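Long-range contacts in periplasmic binding protein (Sulfurospirillum deleyianum, PDB 4PAG), which probably captures a solute in the periplasm and delivers it to an ABC transporter, and here holds a bound histidine: residues E185-F190 with V203-Q208; S189-P194 with T269-S274; Y174-D179 with E228-Q233. All coordinates share one frame; numbering follows the deposited sequence.

Interaction 1 of 3, residues E185-F190 with V203-Q208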
loop_
_atom_site.group_PDB
_atom_site.type_symbol
_atom_site.label_atom_id
_atom_site.label_comp_id
_atom_site.label_asym_id
_atom_site.label_seq_id
_atom_site.Cartn_x
_atom_site.Cartn_y
_atom_site.Cartn_z
ATOM N N GLU A 185 -11.899 5.018 -7.521
ATOM C CA GLU A 185 -11.198 4.026 -8.313
ATOM C C GLU A 185 -12.171 3.074 -8.948
ATOM O O GLU A 185 -13.275 2.856 -8.444
ATOM C CB GLU A 185 -10.230 3.241 -7.446
ATOM C CG GLU A 185 -9.120 4.106 -6.879
ATOM C CD GLU A 185 -8.307 4.767 -7.970
ATOM O OE1 GLU A 185 -7.928 4.060 -8.932
ATOM O OE2 GLU A 185 -8.041 5.982 -7.864
ATOM N N CYS A 186 -11.743 2.504 -10.063
ATOM C CA CYS A 186 -12.435 1.380 -10.668
ATOM C C CYS A 186 -12.415 0.208 -9.691
ATOM O O CYS A 186 -11.505 0.100 -8.865
ATOM C CB CYS A 186 -11.739 0.975 -11.972
ATOM S SG CYS A 186 -11.901 2.170 -13.319
ATOM N N ASP A 187 -13.416 -0.665 -9.787
ATOM C CA ASP A 187 -13.450 -1.876 -8.982
ATOM C C ASP A 187 -12.275 -2.811 -9.287
ATOM O O ASP A 187 -11.922 -3.633 -8.456
ATOM C CB ASP A 187 -14.781 -2.616 -9.133
ATOM C CG ASP A 187 -14.914 -3.340 -10.458
ATOM O OD1 ASP A 187 -14.859 -2.692 -11.523
ATOM O OD2 ASP A 187 -15.075 -4.579 -10.434
ATOM N N ARG A 188 -11.682 -2.681 -10.473
ATOM C CA ARG A 188 -10.439 -3.384 -10.799
ATOM C C ARG A 188 -9.325 -2.364 -11.008
ATOM O O ARG A 188 -9.212 -1.754 -12.075
ATOM C CB ARG A 188 -10.637 -4.270 -12.030
ATOM C CG ARG A 188 -11.355 -5.585 -11.716
ATOM C CD ARG A 188 -12.244 -6.032 -12.872
ATOM N NE ARG A 188 -13.369 -5.112 -13.033
ATOM C CZ ARG A 188 -14.108 -4.969 -14.133
ATOM N NH1 ARG A 188 -13.873 -5.702 -15.227
ATOM N NH2 ARG A 188 -15.098 -4.076 -14.133
ATOM N N SER A 189 -8.514 -2.174 -9.971
ATOM C CA SER A 189 -7.467 -1.148 -9.962
ATOM C C SER A 189 -6.476 -1.481 -8.876
ATOM O O SER A 189 -6.882 -1.945 -7.810
ATOM C CB SER A 189 -8.077 0.225 -9.665
ATOM O OG SER A 189 -7.084 1.188 -9.318
ATOM N N PHE A 190 -5.183 -1.234 -9.102
ATOM C CA PHE A 190 -4.237 -1.482 -8.023
ATOM C C PHE A 190 -4.390 -0.494 -6.855
ATOM O O PHE A 190 -3.879 -0.738 -5.756
ATOM C CB PHE A 190 -2.778 -1.680 -8.486
ATOM C CG PHE A 190 -2.132 -0.505 -9.177
ATOM C CD1 PHE A 190 -1.877 0.687 -8.508
ATOM C CD2 PHE A 190 -1.650 -0.647 -10.478
ATOM C CE1 PHE A 190 -1.228 1.739 -9.144
ATOM C CE2 PHE A 190 -0.998 0.399 -11.116
ATOM C CZ PHE A 190 -0.788 1.599 -10.445
ATOM N N VAL A 203 -18.476 0.090 -5.823
ATOM C CA VAL A 203 -19.639 0.522 -6.603
ATOM C C VAL A 203 -19.355 1.013 -8.028
ATOM O O VAL A 203 -20.230 0.902 -8.884
ATOM C CB VAL A 203 -20.483 1.576 -5.857
ATOM C CG1 VAL A 203 -21.099 0.941 -4.624
ATOM C CG2 VAL A 203 -19.658 2.807 -5.489
ATOM N N HIS A 204 -18.163 1.554 -8.272
ATOM C CA HIS A 204 -17.796 2.080 -9.587
ATOM C C HIS A 204 -17.084 0.983 -10.404
ATOM O O HIS A 204 -15.965 0.567 -10.075
ATOM C CB HIS A 204 -16.913 3.321 -9.420
ATOM C CG HIS A 204 -16.687 4.099 -10.680
ATOM N ND1 HIS A 204 -17.688 4.792 -11.328
ATOM C CD2 HIS A 204 -15.556 4.316 -11.392
ATOM C CE1 HIS A 204 -17.185 5.388 -12.398
ATOM N NE2 HIS A 204 -15.893 5.113 -12.461
ATOM N N LYS A 205 -17.749 0.525 -11.462
ATOM C CA LYS A 205 -17.319 -0.652 -12.224
ATOM C C LYS A 205 -16.566 -0.265 -13.497
ATOM O O LYS A 205 -17.143 0.310 -14.417
ATOM C CB LYS A 205 -18.524 -1.524 -12.593
ATOM C CG LYS A 205 -19.440 -1.881 -11.430
ATOM C CD LYS A 205 -18.701 -2.662 -10.360
ATOM C CE LYS A 205 -19.643 -3.371 -9.405
ATOM N NZ LYS A 205 -18.866 -4.029 -8.313
ATOM N N CYS A 206 -15.278 -0.585 -13.538
ATOM C CA CYS A 206 -14.438 -0.374 -14.730
ATOM C C CYS A 206 -13.077 -1.005 -14.468
ATOM O O CYS A 206 -12.867 -1.599 -13.407
ATOM C CB CYS A 206 -14.270 1.121 -15.073
ATOM S SG CYS A 206 -13.944 2.236 -13.676
ATOM N N VAL A 207 -12.169 -0.892 -15.436
ATOM C CA VAL A 207 -10.786 -1.348 -15.279
ATOM C C VAL A 207 -9.857 -0.142 -15.381
ATOM O O VAL A 207 -9.926 0.642 -16.329
ATOM C CB VAL A 207 -10.390 -2.406 -16.340
ATOM C CG1 VAL A 207 -8.939 -2.841 -16.162
ATOM C CG2 VAL A 207 -11.295 -3.624 -16.243
ATOM N N GLN A 208 -8.974 -0.012 -14.402
ATOM C CA GLN A 208 -7.977 1.055 -14.379
ATOM C C GLN A 208 -7.176 1.116 -15.678
ATOM O O GLN A 208 -6.645 0.105 -16.126
ATOM C CB GLN A 208 -7.017 0.800 -13.224
ATOM C CG GLN A 208 -5.846 1.763 -13.122
ATOM C CD GLN A 208 -4.842 1.329 -12.073
ATOM O OE1 GLN A 208 -4.891 0.199 -11.576
ATOM N NE2 GLN A 208 -3.914 2.228 -11.736
HETATM O O HOH W 1 -15.228 1.317 -7.299
#
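C186 SG and C206 SG are joined by a disulfide of 2.1 Å with a chi3 of -97°. Next to it, D187 swings its carboxylate over the 203-208 segment, with CG set between the backbone N and the carbonyl carbon (chi1 74°). That torsion brings D187 OD1 to 2.9 Å from the backbone N of C206, which meets the oxygen nearly along its C-O bond. R188 NH2 reaches the same OD1 at 3.0 Å as a salt bridge, on its syn side and almost in the guanidinium plane. Bent at chi2 and chi3, the arginine chain folds back to make this bond, and V207 CG2 covers one face of its guanidinium. Were D187 an alanine, the C206 amide would probably lose its acceptor and the R188 guanidinium its salt-bridge mate, leaving it less firmly placed. Further along, R188 and V207 form a single backbone bridge, in which Q208 N donates to R188 O at 2.9 Å. The extended Q208 side chain does two jobs: its OE1 accepts from F190 N at 2.9 Å, and its NE2 lies over the F190 ring, 3.4 Å from CZ, with the amide and ring planes 66° apart. A water bridges E185 O and H204 O. Both segments are loops, following strands 183-184 and 201-202; E185 touches Y175 of strand 172-176 and V203 packs on Y174, while C186 and H204 rest on Q215 of strand 215-216.

Interaction 2 of 3, residues S189-P194 with T269-S274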
loop_
_atom_site.group_PDB
_atom_site.type_symbol
_atom_site.label_atom_id
_atom_site.label_comp_id
_atom_site.label_asym_id
_atom_site.label_seq_id
_atom_site.Cartn_x
_atom_site.Cartn_y
_atom_site.Cartn_z
ATOM N N SER A 189 -8.514 -2.174 -9.971
ATOM C CA SER A 189 -7.467 -1.148 -9.962
ATOM C C SER A 189 -6.476 -1.481 -8.876
ATOM O O SER A 189 -6.882 -1.945 -7.810
ATOM C CB SER A 189 -8.077 0.225 -9.665
ATOM O OG SER A 189 -7.084 1.188 -9.318
ATOM N N PHE A 190 -5.183 -1.234 -9.102
ATOM C CA PHE A 190 -4.237 -1.482 -8.023
ATOM C C PHE A 190 -4.390 -0.494 -6.855
ATOM O O PHE A 190 -3.879 -0.738 -5.756
ATOM C CB PHE A 190 -2.778 -1.680 -8.486
ATOM C CG PHE A 190 -2.132 -0.505 -9.177
ATOM C CD1 PHE A 190 -1.877 0.687 -8.508
ATOM C CD2 PHE A 190 -1.650 -0.647 -10.478
ATOM C CE1 PHE A 190 -1.228 1.739 -9.144
ATOM C CE2 PHE A 190 -0.998 0.399 -11.116
ATOM C CZ PHE A 190 -0.788 1.599 -10.445
ATOM N N HIS A 191 -5.131 0.585 -7.074
ATOM C CA HIS A 191 -5.442 1.537 -6.005
ATOM C C HIS A 191 -6.580 1.109 -5.073
ATOM O O HIS A 191 -6.647 1.587 -3.940
ATOM C CB HIS A 191 -5.762 2.900 -6.609
ATOM C CG HIS A 191 -4.581 3.558 -7.250
ATOM N ND1 HIS A 191 -3.477 3.958 -6.529
ATOM C CD2 HIS A 191 -4.323 3.872 -8.539
ATOM C CE1 HIS A 191 -2.594 4.506 -7.348
ATOM N NE2 HIS A 191 -3.085 4.466 -8.574
ATOM N N SER A 192 -7.462 0.222 -5.541
ATOM C CA SER A 192 -8.621 -0.239 -4.754
ATOM C C SER A 192 -8.593 -1.722 -4.361
ATOM O O SER A 192 -9.496 -2.195 -3.673
ATOM C CB SER A 192 -9.915 0.038 -5.523
ATOM O OG SER A 192 -9.959 -0.710 -6.721
ATOM N N GLU A 193 -7.551 -2.440 -4.772
ATOM C CA GLU A 193 -7.421 -3.882 -4.517
ATOM C C GLU A 193 -7.792 -4.374 -3.098
ATOM O O GLU A 193 -8.500 -5.375 -2.985
ATOM C CB GLU A 193 -6.002 -4.353 -4.882
ATOM C CG GLU A 193 -5.798 -5.858 -4.815
ATOM C CD GLU A 193 -5.193 -6.344 -3.503
ATOM O OE1 GLU A 193 -4.792 -5.508 -2.657
ATOM O OE2 GLU A 193 -5.097 -7.581 -3.318
ATOM N N PRO A 194 -7.316 -3.695 -2.025
ATOM C CA PRO A 194 -7.606 -4.220 -0.692
ATOM C C PRO A 194 -9.078 -4.090 -0.305
ATOM O O PRO A 194 -9.549 -4.828 0.556
ATOM C CB PRO A 194 -6.737 -3.364 0.230
ATOM C CG PRO A 194 -6.465 -2.120 -0.534
ATOM C CD PRO A 194 -6.397 -2.543 -1.962
ATOM N N THR A 269 -3.950 1.679 2.900
ATOM C CA THR A 269 -4.629 1.103 1.717
ATOM C C THR A 269 -4.155 1.538 0.323
ATOM O O THR A 269 -4.368 0.797 -0.637
ATOM C CB THR A 269 -6.171 1.278 1.794
ATOM O OG1 THR A 269 -6.536 2.632 1.501
ATOM C CG2 THR A 269 -6.692 0.904 3.166
ATOM N N ASP A 270 -3.506 2.695 0.198
ATOM C CA ASP A 270 -3.238 3.284 -1.122
ATOM C C ASP A 270 -2.281 4.488 -1.020
ATOM O O ASP A 270 -2.082 5.029 0.063
ATOM C CB ASP A 270 -4.577 3.729 -1.727
ATOM C CG ASP A 270 -4.499 4.037 -3.205
ATOM O OD1 ASP A 270 -3.539 3.601 -3.878
ATOM O OD2 ASP A 270 -5.428 4.711 -3.705
ATOM N N ARG A 271 -1.676 4.894 -2.138
ATOM C CA ARG A 271 -0.902 6.134 -2.198
ATOM C C ARG A 271 0.272 6.106 -1.206
ATOM O O ARG A 271 0.468 7.046 -0.443
ATOM C CB ARG A 271 -1.808 7.359 -1.924
ATOM C CG ARG A 271 -3.130 7.373 -2.673
ATOM C CD ARG A 271 -2.966 7.388 -4.192
ATOM N NE ARG A 271 -4.231 7.104 -4.868
ATOM C CZ ARG A 271 -4.441 7.209 -6.182
ATOM N NH1 ARG A 271 -3.484 7.628 -7.002
ATOM N NH2 ARG A 271 -5.629 6.903 -6.682
ATOM N N PRO A 272 1.083 5.033 -1.239
ATOM C CA PRO A 272 1.116 3.953 -2.212
ATOM C C PRO A 272 0.374 2.666 -1.832
ATOM O O PRO A 272 0.155 2.396 -0.649
ATOM C CB PRO A 272 2.600 3.616 -2.257
ATOM C CG PRO A 272 3.024 3.796 -0.828
ATOM C CD PRO A 272 2.210 4.940 -0.296
ATOM N N PRO A 273 0.040 1.850 -2.844
ATOM C CA PRO A 273 -0.218 0.437 -2.603
ATOM C C PRO A 273 1.034 -0.142 -1.952
ATOM O O PRO A 273 2.140 0.190 -2.368
ATOM C CB PRO A 273 -0.402 -0.153 -4.004
ATOM C CG PRO A 273 -0.524 0.991 -4.928
ATOM C CD PRO A 273 0.096 2.179 -4.275
ATOM N N SER A 274 0.876 -0.941 -0.908
ATOM C CA SER A 274 2.031 -1.523 -0.233
ATOM C C SER A 274 1.633 -2.694 0.657
ATOM O O SER A 274 0.447 -2.995 0.839
ATOM C CB SER A 274 2.749 -0.472 0.624
ATOM O OG SER A 274 2.072 -0.270 1.862
HETATM O O HOH W 2 -7.339 1.036 -1.456
#
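D270 OD1 accepts a hydrogen bond from H191 ND1 of 2.7 Å and 167°, using its syn lone pair and lying in the imidazole plane; the backbone N of R271 adds a weak bond to the same oxygen. The carboxylate is turned 56° from the ring. D270 OD2 accepts a weak hydrogen bond from R271 NE, part of a salt bridge, and is also held by Y175 OH. With its chain bent at chi2, R271 comes back to lay its guanidinium flat on H191, centres 3.6 Å apart and planes only 8° from parallel; F190 CE1 lies over the opposite face of the imidazole. H191 NE2 donates to V211 O, so both ring nitrogens are bonded and the ring is fixed in rotation, and the histidine is probably protonated. R271 NH2 also forms salt bridges with E185 and E177, which probably offset part of the positive charge. Beside this polar cluster P273 CG meets F190 CD1 at 3.8 Å. S189 OG accepts from H191 N, forming an ST turn just ahead of helix 193-197. The whole is a buried His-carboxylate pair backed by a stacked arginine, joining two loops near the middle of the chain.

Interaction 3 of 3, residues Y174-D179 with E228-Q233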
loop_
_atom_site.group_PDB
_atom_site.type_symbol
_atom_site.label_atom_id
_atom_site.label_comp_id
_atom_site.label_asym_id
_atom_site.label_seq_id
_atom_site.Cartn_x
_atom_site.Cartn_y
_atom_site.Cartn_z
ATOM N N TYR A 174 -17.999 2.686 -1.421
ATOM C CA TYR A 174 -17.504 3.751 -2.268
ATOM C C TYR A 174 -16.183 4.243 -1.700
ATOM O O TYR A 174 -16.090 4.586 -0.525
ATOM C CB TYR A 174 -18.508 4.907 -2.338
ATOM C CG TYR A 174 -18.009 6.085 -3.140
ATOM C CD1 TYR A 174 -17.777 5.966 -4.505
ATOM C CD2 TYR A 174 -17.739 7.309 -2.536
ATOM C CE1 TYR A 174 -17.303 7.030 -5.245
ATOM C CE2 TYR A 174 -17.263 8.387 -3.271
ATOM C CZ TYR A 174 -17.051 8.235 -4.628
ATOM O OH TYR A 174 -16.590 9.277 -5.379
ATOM N N TYR A 175 -15.155 4.261 -2.540
ATOM C CA TYR A 175 -13.841 4.761 -2.155
ATOM C C TYR A 175 -13.763 6.232 -2.539
ATOM O O TYR A 175 -13.679 6.567 -3.718
ATOM C CB TYR A 175 -12.758 3.945 -2.864
ATOM C CG TYR A 175 -11.324 4.303 -2.537
ATOM C CD1 TYR A 175 -10.957 4.808 -1.292
ATOM C CD2 TYR A 175 -10.326 4.107 -3.482
ATOM C CE1 TYR A 175 -9.633 5.117 -1.003
ATOM C CE2 TYR A 175 -9.007 4.411 -3.207
ATOM C CZ TYR A 175 -8.659 4.922 -1.973
ATOM O OH TYR A 175 -7.334 5.230 -1.729
ATOM N N ALA A 176 -13.831 7.109 -1.542
ATOM C CA ALA A 176 -13.924 8.543 -1.800
ATOM C C ALA A 176 -12.547 9.169 -1.756
ATOM O O ALA A 176 -11.925 9.243 -0.705
ATOM C CB ALA A 176 -14.840 9.211 -0.791
ATOM N N GLU A 177 -12.079 9.629 -2.908
ATOM C CA GLU A 177 -10.766 10.237 -3.021
ATOM C C GLU A 177 -10.897 11.715 -3.343
ATOM O O GLU A 177 -11.974 12.185 -3.721
ATOM C CB GLU A 177 -9.968 9.522 -4.104
ATOM C CG GLU A 177 -9.645 8.079 -3.761
ATOM C CD GLU A 177 -8.863 7.411 -4.872
ATOM O OE1 GLU A 177 -9.470 7.214 -5.954
ATOM O OE2 GLU A 177 -7.660 7.106 -4.667
ATOM N N GLY A 178 -9.799 12.443 -3.161
ATOM C CA GLY A 178 -9.757 13.873 -3.399
ATOM C C GLY A 178 -10.403 14.694 -2.299
ATOM O O GLY A 178 -11.050 14.171 -1.390
ATOM N N ASP A 179 -10.234 16.004 -2.403
ATOM C CA ASP A 179 -10.701 16.922 -1.368
ATOM C C ASP A 179 -12.211 17.024 -1.299
ATOM O O ASP A 179 -12.746 17.468 -0.297
ATOM C CB ASP A 179 -10.103 18.306 -1.588
ATOM C CG ASP A 179 -8.592 18.317 -1.435
ATOM O OD1 ASP A 179 -8.063 17.489 -0.651
ATOM O OD2 ASP A 179 -7.936 19.152 -2.100
ATOM N N GLU A 228 -23.113 1.392 1.158
ATOM C CA GLU A 228 -23.388 1.101 2.560
ATOM C C GLU A 228 -22.268 1.632 3.447
ATOM O O GLU A 228 -22.518 2.065 4.577
ATOM C CB GLU A 228 -23.571 -0.397 2.770
ATOM C CG GLU A 228 -24.744 -0.961 1.989
ATOM C CD GLU A 228 -24.729 -2.476 1.916
ATOM O OE1 GLU A 228 -25.162 -3.113 2.900
ATOM O OE2 GLU A 228 -24.296 -3.025 0.878
ATOM N N VAL A 229 -21.042 1.584 2.934
ATOM C CA VAL A 229 -19.873 2.111 3.624
ATOM C C VAL A 229 -19.085 3.028 2.687
ATOM O O VAL A 229 -18.963 2.757 1.489
ATOM C CB VAL A 229 -18.961 0.974 4.134
ATOM C CG1 VAL A 229 -17.639 1.519 4.651
ATOM C CG2 VAL A 229 -19.648 0.172 5.240
ATOM N N ILE A 230 -18.550 4.110 3.243
ATOM C CA ILE A 230 -17.669 4.992 2.497
ATOM C C ILE A 230 -16.295 5.018 3.161
ATOM O O ILE A 230 -16.165 5.285 4.355
ATOM C CB ILE A 230 -18.237 6.417 2.360
ATOM C CG1 ILE A 230 -19.539 6.401 1.548
ATOM C CG2 ILE A 230 -17.193 7.326 1.713
ATOM C CD1 ILE A 230 -20.334 7.691 1.603
ATOM N N ILE A 231 -15.270 4.714 2.372
ATOM C CA ILE A 231 -13.888 4.775 2.825
ATOM C C ILE A 231 -13.259 6.024 2.222
ATOM O O ILE A 231 -13.270 6.197 1.002
ATOM C CB ILE A 231 -13.107 3.519 2.383
ATOM C CG1 ILE A 231 -13.748 2.239 2.943
ATOM C CG2 ILE A 231 -11.646 3.606 2.809
ATOM C CD1 ILE A 231 -13.810 2.153 4.454
ATOM N N VAL A 232 -12.702 6.873 3.084
ATOM C CA VAL A 232 -12.249 8.215 2.733
ATOM C C VAL A 232 -10.732 8.360 2.898
ATOM O O VAL A 232 -10.166 7.981 3.925
ATOM C CB VAL A 232 -12.934 9.258 3.648
ATOM C CG1 VAL A 232 -12.395 10.653 3.376
ATOM C CG2 VAL A 232 -14.457 9.204 3.488
ATOM N N GLN A 233 -10.077 8.933 1.896
ATOM C CA GLN A 233 -8.626 9.133 1.948
ATOM C C GLN A 233 -8.289 10.497 2.577
ATOM O O GLN A 233 -7.438 10.595 3.460
ATOM C CB GLN A 233 -8.061 8.992 0.526
ATOM C CG GLN A 233 -6.675 8.393 0.332
ATOM C CD GLN A 233 -6.238 7.354 1.354
ATOM O OE1 GLN A 233 -5.795 7.707 2.427
ATOM N NE2 GLN A 233 -6.277 6.076 0.985
#
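I230 CG2 fits between two side chains of the neighbouring strand, lying at the edge of the Y174 ring, 4.3 Å from CD2, and 3.9 Å from A176 CB. The small methyl of A176 leaves room for this branch and also meets V232 CG2 at 4.3 Å. Y174, A176, I230 and V232 all lie on this face of the sheet; F237 of helix 235-243 packs on A176 and V232. On the other face, Y175 and I231 lie side by side, with Y175 CD1 4.3 Å from I231 CG2, and L195 of helix 193-197 touches both. Y175 CG is anti to the backbone N (chi1 -178°), which directs the ring toward Q233. There Q233 NE2 donates to Y175 OH in a nearly straight bond of 3.0 Å, the ring and amide planes standing 88° apart. The same hydroxyl is hydrogen-bonded to D270 OD2, and Q233 OE1 accepts a hydrogen bond from N267 ND2. The side chain of Q233, just past strand 229-232, lies about 6 Å from the bound histidine. The two strands run parallel, at 27°, as central neighbours in a four-stranded parallel sheet with helices on its faces, an alpha/beta arrangement in keeping with the periplasmic binding protein family.

Overall arrangement
Following the chain from its N terminus, strand 172-176 comes first and is paired with strand 229-232, some 56 residues on, so interaction 3 closes a long loop. Interaction 1 lies wholly within that loop, where its disulfide closes a much shorter one around helix 193-197. Interaction 2 starts from the same stretch as interaction 1, sharing S189 and F190, but reaches on to 269-274, past the end of the loop of interaction 3, so that these two cross. The 269-274 segment also touches both other contacts directly, through D270 and R271. Together they tie the central sheet to its covering loops and to the segment leading into helix 277-288.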